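Local coordinates for transcriptional regulator Tm0710 (PDB 2A61), which probably regulates transcription by binding DNA as a dimer, as other winged helix-turn-helix regulators of the MarR family do, at residues Gln35-Ile38 / Leu39-Ile42; Thr65-Val68 / Lys69-Glu72; Lys126-Asp129 / Tyr130-Leu134. All coordinates share one frame; numbering follows the deposited sequence. Where two conformers were deposited one is given.

From the N terminus, contact 1 comes first, on helix 33-45, then contact 2 on helix 61-73, then contact 3 on helix 121-141. Each closes only a turn of its own helix. They follow in series, and none nests in or crosses another. Contacts 1 and 2 lie in the MarR-family helix-turn-helix region, which probably binds DNA. Their centres are about 11 Å apart and they touch: Gln35 reaches Leu67, Arg70 and Leu71, and Ile38 packs on Leu67, so helix 33-45 is tied to helix 61-73. Contact 3 stands apart, its centre about 29 Å from that of contact 1 and about 40 Å from that of contact 2. Its helix packs against the second subunit of the dimer.

Contact 1 of 3, residues Gln35-Ile38 / Leu39-Ile42; sequences QFDI and LQKI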
loop_
_atom_site.group_PDB
_atom_site.type_symbol
_atom_site.label_atom_id
_atom_site.label_comp_id
_atom_site.label_asym_id
_atom_site.label_seq_id
_atom_site.Cartn_x
_atom_site.Cartn_y
_atom_site.Cartn_z
ATOM N N GLN A 35 5.794 -11.125 0.818
ATOM C CA GLN A 35 7.228 -11.159 1.081
ATOM C C GLN A 35 7.867 -9.777 0.955
ATOM O O GLN A 35 8.734 -9.426 1.749
ATOM C CB GLN A 35 7.934 -12.108 0.148
ATOM C CG GLN A 35 7.749 -13.627 0.442
ATOM C CD GLN A 35 8.631 -14.453 -0.506
ATOM O OE1 GLN A 35 8.552 -14.278 -1.720
ATOM N NE2 GLN A 35 9.491 -15.343 0.052
ATOM N N PHE A 36 7.499 -9.031 -0.079
ATOM C CA PHE A 36 8.029 -7.684 -0.247
ATOM C C PHE A 36 7.614 -6.726 0.886
ATOM O O PHE A 36 8.406 -5.899 1.329
ATOM C CB PHE A 36 7.570 -7.093 -1.598
ATOM C CG PHE A 36 8.071 -5.709 -1.844
ATOM C CD1 PHE A 36 9.431 -5.472 -2.019
ATOM C CD2 PHE A 36 7.192 -4.638 -1.918
ATOM C CE1 PHE A 36 9.896 -4.166 -2.242
ATOM C CE2 PHE A 36 7.664 -3.347 -2.139
ATOM C CZ PHE A 36 9.012 -3.135 -2.297
ATOM N N ASP A 37 6.370 -6.851 1.337
ATOM C CA ASP A 37 5.876 -6.060 2.471
ATOM C C ASP A 37 6.716 -6.294 3.757
ATOM O O ASP A 37 6.969 -5.344 4.511
ATOM C CB ASP A 37 4.419 -6.386 2.757
ATOM C CG ASP A 37 3.446 -5.794 1.734
ATOM O OD1 ASP A 37 3.718 -4.732 1.102
ATOM O OD2 ASP A 37 2.388 -6.446 1.561
ATOM N N ILE A 38 7.114 -7.547 4.007
ATOM C CA ILE A 38 8.075 -7.847 5.087
ATOM C C ILE A 38 9.421 -7.167 4.834
ATOM O O ILE A 38 9.983 -6.533 5.738
ATOM C CB ILE A 38 8.324 -9.359 5.241
ATOM C CG1 ILE A 38 7.036 -10.058 5.722
ATOM C CG2 ILE A 38 9.542 -9.621 6.102
ATOM C CD1 ILE A 38 7.119 -11.548 5.603
ATOM N N LEU A 39 9.936 -7.293 3.618
ATOM C CA LEU A 39 11.270 -6.739 3.314
ATOM C C LEU A 39 11.289 -5.236 3.390
ATOM O O LEU A 39 12.243 -4.663 3.935
ATOM C CB LEU A 39 11.761 -7.129 1.928
ATOM C CG LEU A 39 12.229 -8.532 1.619
ATOM C CD1 LEU A 39 12.537 -8.635 0.102
ATOM C CD2 LEU A 39 13.471 -8.846 2.442
ATOM N N GLN A 40 10.255 -4.581 2.833
ATOM C CA GLN A 40 10.212 -3.118 2.856
ATOM C C GLN A 40 9.975 -2.517 4.237
ATOM O O GLN A 40 10.527 -1.476 4.532
ATOM C CB GLN A 40 9.271 -2.519 1.785
ATOM C CG GLN A 40 7.829 -2.630 2.053
ATOM C CD GLN A 40 6.993 -1.713 1.131
ATOM O OE1 GLN A 40 5.801 -1.937 0.945
ATOM N NE2 GLN A 40 7.624 -0.684 0.572
ATOM N N LYS A 41 9.199 -3.202 5.074
ATOM C CA LYS A 41 9.036 -2.823 6.475
ATOM C C LYS A 41 10.348 -2.839 7.254
ATOM O O LYS A 41 10.648 -1.877 7.979
ATOM C CB LYS A 41 8.018 -3.724 7.148
ATOM C CG LYS A 41 7.751 -3.410 8.601
ATOM C CD LYS A 41 7.364 -1.920 8.865
ATOM C CE LYS A 41 6.091 -1.454 8.131
ATOM N NZ LYS A 41 5.732 0.031 8.313
ATOM N N ILE A 42 11.135 -3.901 7.073
ATOM C CA ILE A 42 12.406 -4.022 7.758
ATOM C C ILE A 42 13.383 -3.024 7.138
ATOM O O ILE A 42 14.220 -2.456 7.839
ATOM C CB ILE A 42 12.969 -5.492 7.702
ATOM C CG1 ILE A 42 12.027 -6.447 8.437
ATOM C CG2 ILE A 42 14.398 -5.563 8.277
ATOM C CD1 ILE A 42 12.289 -8.008 8.134
#
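Gln40 lies across Phe36, one helical turn earlier. Its CB sits over one face of the Phe36 ring, offset toward the rim, 4.1 Å from Phe36 CZ. Gln40 CG takes the position between the backbone N and the carbonyl carbon (chi1 75°), which brings it to 3.4 Å from Phe36 O. Gln40 CD then meets Phe36 CE2 at 3.7 Å. The amide plane is turned 34° from the ring. Gln40 NE2 stays near the same rim, 3.8 Å from Phe36 CE2. Gln40 OE1 comes to 3.5 Å from Asp37 OD1. Both are acceptors, so this is no bond. Asp37 OD1 has a salt bridge to Arg23. With an alanine in place of Gln40, the ring would keep a CB over its face but would probably lose the cover of the amide at CE2, opening a gap at that rim. In the backbone, Gln40 N donates to Phe36 O at 2.7 Å. On another side of the helix, Ile38 CG2 touches Ile42 CD1 at 3.8 Å. Phe36, Leu39 and Gln40 all meet Ile101 of helix 95-119. The amide has CD and NE2 against the aromatic rim and OE1 by the carboxylate, so packing holds the side chains, while the helix bonds carry the polar part.

Contact 2 of 3, residues Thr65-Val68 / Lys69-Glu72; sequences TGLV and KRLE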
loop_
_atom_site.group_PDB
_atom_site.type_symbol
_atom_site.label_atom_id
_atom_site.label_comp_id
_atom_site.label_asym_id
_atom_site.label_seq_id
_atom_site.Cartn_x
_atom_site.Cartn_y
_atom_site.Cartn_z
ATOM N N THR A 65 6.095 -17.504 9.041
ATOM C CA THR A 65 7.190 -18.461 9.057
ATOM C C THR A 65 7.493 -18.929 7.674
ATOM O O THR A 65 8.640 -18.958 7.300
ATOM C CB THR A 65 6.914 -19.711 9.952
ATOM O OG1 THR A 65 6.635 -19.271 11.278
ATOM C CG2 THR A 65 8.142 -20.624 9.991
ATOM N N GLY A 66 6.470 -19.296 6.896
ATOM C CA GLY A 66 6.698 -19.730 5.496
ATOM C C GLY A 66 7.321 -18.674 4.591
ATOM O O GLY A 66 8.252 -18.964 3.802
ATOM N N LEU A 67 6.806 -17.443 4.692
ATOM C CA LEU A 67 7.334 -16.318 3.947
ATOM C C LEU A 67 8.796 -15.985 4.276
ATOM O O LEU A 67 9.567 -15.726 3.383
ATOM C CB LEU A 67 6.446 -15.048 4.135
ATOM C CG LEU A 67 4.941 -15.153 3.779
ATOM C CD1 LEU A 67 4.157 -13.978 4.355
ATOM C CD2 LEU A 67 4.760 -15.223 2.222
ATOM N N VAL A 68 9.113 -15.900 5.575
ATOM C CA VAL A 68 10.449 -15.528 6.080
ATOM C C VAL A 68 11.480 -16.632 5.756
ATOM O O VAL A 68 12.597 -16.347 5.360
ATOM C CB VAL A 68 10.359 -15.240 7.583
ATOM C CG1 VAL A 68 11.743 -15.203 8.232
ATOM C CG2 VAL A 68 9.566 -13.878 7.814
ATOM N N LYS A 69 11.084 -17.878 5.936
ATOM C CA LYS A 69 11.981 -19.041 5.667
ATOM C C LYS A 69 12.545 -19.031 4.246
ATOM O O LYS A 69 13.718 -19.334 4.030
ATOM C CB LYS A 69 11.181 -20.323 5.898
ATOM C CG LYS A 69 11.846 -21.627 5.530
ATOM C CD LYS A 69 10.951 -22.817 5.904
ATOM C CE LYS A 69 9.634 -22.853 5.081
ATOM N NZ LYS A 69 8.713 -23.939 5.509
ATOM N N ARG A 70 11.696 -18.676 3.278
ATOM C CA ARG A 70 12.126 -18.556 1.869
ATOM C C ARG A 70 13.033 -17.345 1.678
ATOM O O ARG A 70 14.017 -17.413 0.981
ATOM C CB ARG A 70 10.933 -18.346 0.973
ATOM C CG ARG A 70 10.274 -19.594 0.432
ATOM C CD ARG A 70 9.270 -19.067 -0.670
ATOM N NE ARG A 70 8.010 -18.861 -0.002
ATOM C CZ ARG A 70 6.980 -18.181 -0.467
ATOM N NH1 ARG A 70 7.029 -17.567 -1.638
ATOM N NH2 ARG A 70 5.900 -18.142 0.271
ATOM N N LEU A 71 12.688 -16.223 2.303
ATOM C CA LEU A 71 13.547 -15.035 2.211
ATOM C C LEU A 71 14.928 -15.260 2.822
ATOM O O LEU A 71 15.909 -14.701 2.343
ATOM C CB LEU A 71 12.857 -13.807 2.852
ATOM C CG LEU A 71 11.665 -13.212 2.088
ATOM C CD1 LEU A 71 10.936 -12.145 2.936
ATOM C CD2 LEU A 71 12.095 -12.584 0.732
ATOM N N GLU A 72 14.980 -15.979 3.940
ATOM C CA GLU A 72 16.252 -16.351 4.605
ATOM C C GLU A 72 17.045 -17.335 3.729
ATOM O O GLU A 72 18.228 -17.119 3.458
ATOM C CB GLU A 72 15.955 -16.993 5.974
ATOM C CG GLU A 72 15.544 -15.968 7.052
ATOM C CD GLU A 72 15.546 -16.582 8.440
ATOM O OE1 GLU A 72 14.610 -17.364 8.742
ATOM O OE2 GLU A 72 16.522 -16.319 9.212
HETATM O O HOH W 1 11.448 -18.463 9.278
#
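The Arg70 guanidinium is approached obliquely by two groups of the preceding turn. Leu67 CD2 lies 3.7 Å from Arg70 NH2, and Gly66 O lies 3.8 Å from Arg70 NE. The arginine chain bends at its third torsion (chi3 -92°), which turns the flat group back toward Leu67. The side chain of Glu72 runs obliquely across Val68, and its carboxylate OE1 is 3.6 Å from Val68 CG1, a methyl placed anti to the backbone N (chi1 165°). Glu72 CG rests on Val68 O at 3.4 Å. The polar end of Glu72 is held from outside by a salt bridge from its OE2 to Arg79. A water also bridges weakly between Glu72 OE1 and Thr65 O. Helix 61-73 follows helix 50-57 in a helix-turn-helix, and strands 77-82 and 88-93 form the hairpin of the wing. By its place in the fold it is probably the recognition helix, which in MarR relatives enters the major groove of DNA. Leu67, Val68 and Leu71 are buried. Leu67 packs on Ile38 and Leu57 and also touches Gly58 of the second subunit. Val68 packs on Leu53 and Leu91, and Leu71 on Tyr76. Lys69 and Arg70 are exposed. The backbone bonds are uneven. Glu72 N donates to Val68 O at 2.8 Å, while the bond from Arg70 N to Gly66 O is weak at 3.5 Å.

Contact 3 of 3, residues Lys126-Asp129 / Tyr130-Leu134; sequences KILD and YLKEL
Ile127 O accepts a hydrogen bond from Leu131 N at 2.9 Å, and Leu131 CG closes on the same oxygen at 3.3 Å. One residue on, Leu128 O accepts Lys132 N at 2.9 Å, with Lys132 CG close by. Ile127 and Leu131 run alongside each other, with Ile127 CG2 3.9 Å from Leu131 CD1. Tyr130 N donates to Lys126 O at 3.1 Å. With Tyr130 CG beside its own backbone N (chi1 -71°), one face of the ring also covers Lys126 O, whose nearest ring atom is Tyr130 CD2 at 3.5 Å. Glu133 OE2 sits at the ring edge, in its plane. Glu133 OE1 makes a salt bridge to Lys123 of the second subunit. The Tyr130 ring meets Tyr130 of the second subunit, the two rings inclined by about 55°, and Ile127 packs on the same tyrosine. Helix 121-141 thus forms part of the dimer interface, as the terminal helices do in MarR proteins. Asp129 OD1 and Lys132 NZ are 4.3 Å apart, too far for a salt bridge. Apolar and aromatic packing together with the salt bridge from Glu133 thus joins the subunits, while the oppositely charged Asp129 and Lys132 probably add only a mild attraction within the helix.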
loop_
_atom_site.group_PDB
_atom_site.type_symbol
_atom_site.label_atom_id
_atom_site.label_comp_id
_atom_site.label_asym_id
_atom_site.label_seq_id
_atom_site.Cartn_x
_atom_site.Cartn_y
_atom_site.Cartn_z
ATOM N N LYS A 126 6.243 23.508 -10.903
ATOM C CA LYS A 126 5.015 23.985 -10.281
ATOM C C LYS A 126 4.362 22.873 -9.471
ATOM O O LYS A 126 3.967 23.100 -8.324
ATOM C CB LYS A 126 4.018 24.503 -11.325
ATOM C CG LYS A 126 3.909 25.998 -11.417
ATOM C CD LYS A 126 4.594 26.519 -12.685
ATOM C CE LYS A 126 4.115 27.946 -13.011
ATOM N NZ LYS A 126 4.278 28.282 -14.465
ATOM N N ILE A 127 4.250 21.687 -10.078
ATOM C CA ILE A 127 3.610 20.537 -9.463
ATOM C C ILE A 127 4.422 20.063 -8.254
ATOM O O ILE A 127 3.844 19.710 -7.229
ATOM C CB ILE A 127 3.347 19.392 -10.488
ATOM C CG1 ILE A 127 2.212 19.781 -11.433
ATOM C CG2 ILE A 127 3.027 18.056 -9.796
ATOM C CD1 ILE A 127 2.059 18.887 -12.636
ATOM N N LEU A 128 5.747 20.065 -8.369
ATOM C CA LEU A 128 6.592 19.692 -7.234
ATOM C C LEU A 128 6.411 20.659 -6.047
ATOM O O LEU A 128 6.273 20.226 -4.906
ATOM C CB LEU A 128 8.064 19.527 -7.635
ATOM C CG LEU A 128 8.958 18.826 -6.585
ATOM C CD1 LEU A 128 8.268 17.636 -5.919
ATOM C CD2 LEU A 128 10.283 18.424 -7.164
ATOM N N ASP A 129 6.338 21.954 -6.320
ATOM C CA ASP A 129 6.052 22.927 -5.253
ATOM C C ASP A 129 4.718 22.669 -4.578
ATOM O O ASP A 129 4.631 22.754 -3.359
ATOM C CB ASP A 129 6.121 24.359 -5.754
ATOM C CG ASP A 129 7.552 24.812 -6.050
ATOM O OD1 ASP A 129 8.491 24.202 -5.518
ATOM O OD2 ASP A 129 7.722 25.771 -6.848
ATOM N N TYR A 130 3.691 22.344 -5.358
ATOM C CA TYR A 130 2.384 22.018 -4.789
ATOM C C TYR A 130 2.419 20.778 -3.926
ATOM O O TYR A 130 1.758 20.740 -2.885
ATOM C CB TYR A 130 1.311 21.821 -5.862
ATOM C CG TYR A 130 0.891 23.086 -6.547
ATOM C CD1 TYR A 130 0.868 24.302 -5.862
ATOM C CD2 TYR A 130 0.496 23.072 -7.890
ATOM C CE1 TYR A 130 0.476 25.483 -6.506
ATOM C CE2 TYR A 130 0.110 24.248 -8.540
ATOM C CZ TYR A 130 0.099 25.441 -7.841
ATOM O OH TYR A 130 -0.291 26.602 -8.478
ATOM N N LEU A 131 3.131 19.751 -4.388
ATOM C CA LEU A 131 3.266 18.491 -3.634
ATOM C C LEU A 131 4.045 18.700 -2.341
ATOM O O LEU A 131 3.744 18.084 -1.327
ATOM C CB LEU A 131 3.932 17.386 -4.484
ATOM C CG LEU A 131 3.140 16.847 -5.696
ATOM C CD1 LEU A 131 4.059 16.083 -6.626
ATOM C CD2 LEU A 131 1.984 15.938 -5.266
ATOM N N LYS A 132 5.051 19.572 -2.373
ATOM C CA LYS A 132 5.766 19.922 -1.138
ATOM C C LYS A 132 4.814 20.594 -0.131
ATOM O O LYS A 132 4.787 20.266 1.069
ATOM C CB LYS A 132 6.970 20.805 -1.458
ATOM C CG LYS A 132 8.145 20.054 -2.019
ATOM C CD LYS A 132 9.097 21.044 -2.624
ATOM C CE LYS A 132 10.409 20.433 -2.966
ATOM N NZ LYS A 132 11.214 21.431 -3.715
ATOM N N GLU A 133 3.997 21.511 -0.628
ATOM C CA GLU A 133 2.942 22.095 0.207
ATOM C C GLU A 133 1.963 21.079 0.752
ATOM O O GLU A 133 1.639 21.113 1.942
ATOM C CB GLU A 133 2.172 23.155 -0.564
ATOM C CG GLU A 133 2.934 24.433 -0.751
ATOM C CD GLU A 133 1.996 25.539 -1.155
ATOM O OE1 GLU A 133 1.727 26.405 -0.303
ATOM O OE2 GLU A 133 1.478 25.500 -2.290
ATOM N N LEU A 134 1.490 20.175 -0.105
ATOM C CA LEU A 134 0.562 19.134 0.336
ATOM C C LEU A 134 1.242 18.228 1.382
ATOM O O LEU A 134 0.645 17.904 2.412
ATOM C CB LEU A 134 0.035 18.320 -0.872
ATOM C CG LEU A 134 -0.824 17.065 -0.660
ATOM C CD1 LEU A 134 -2.220 17.411 -0.178
ATOM C CD2 LEU A 134 -0.910 16.263 -1.933
#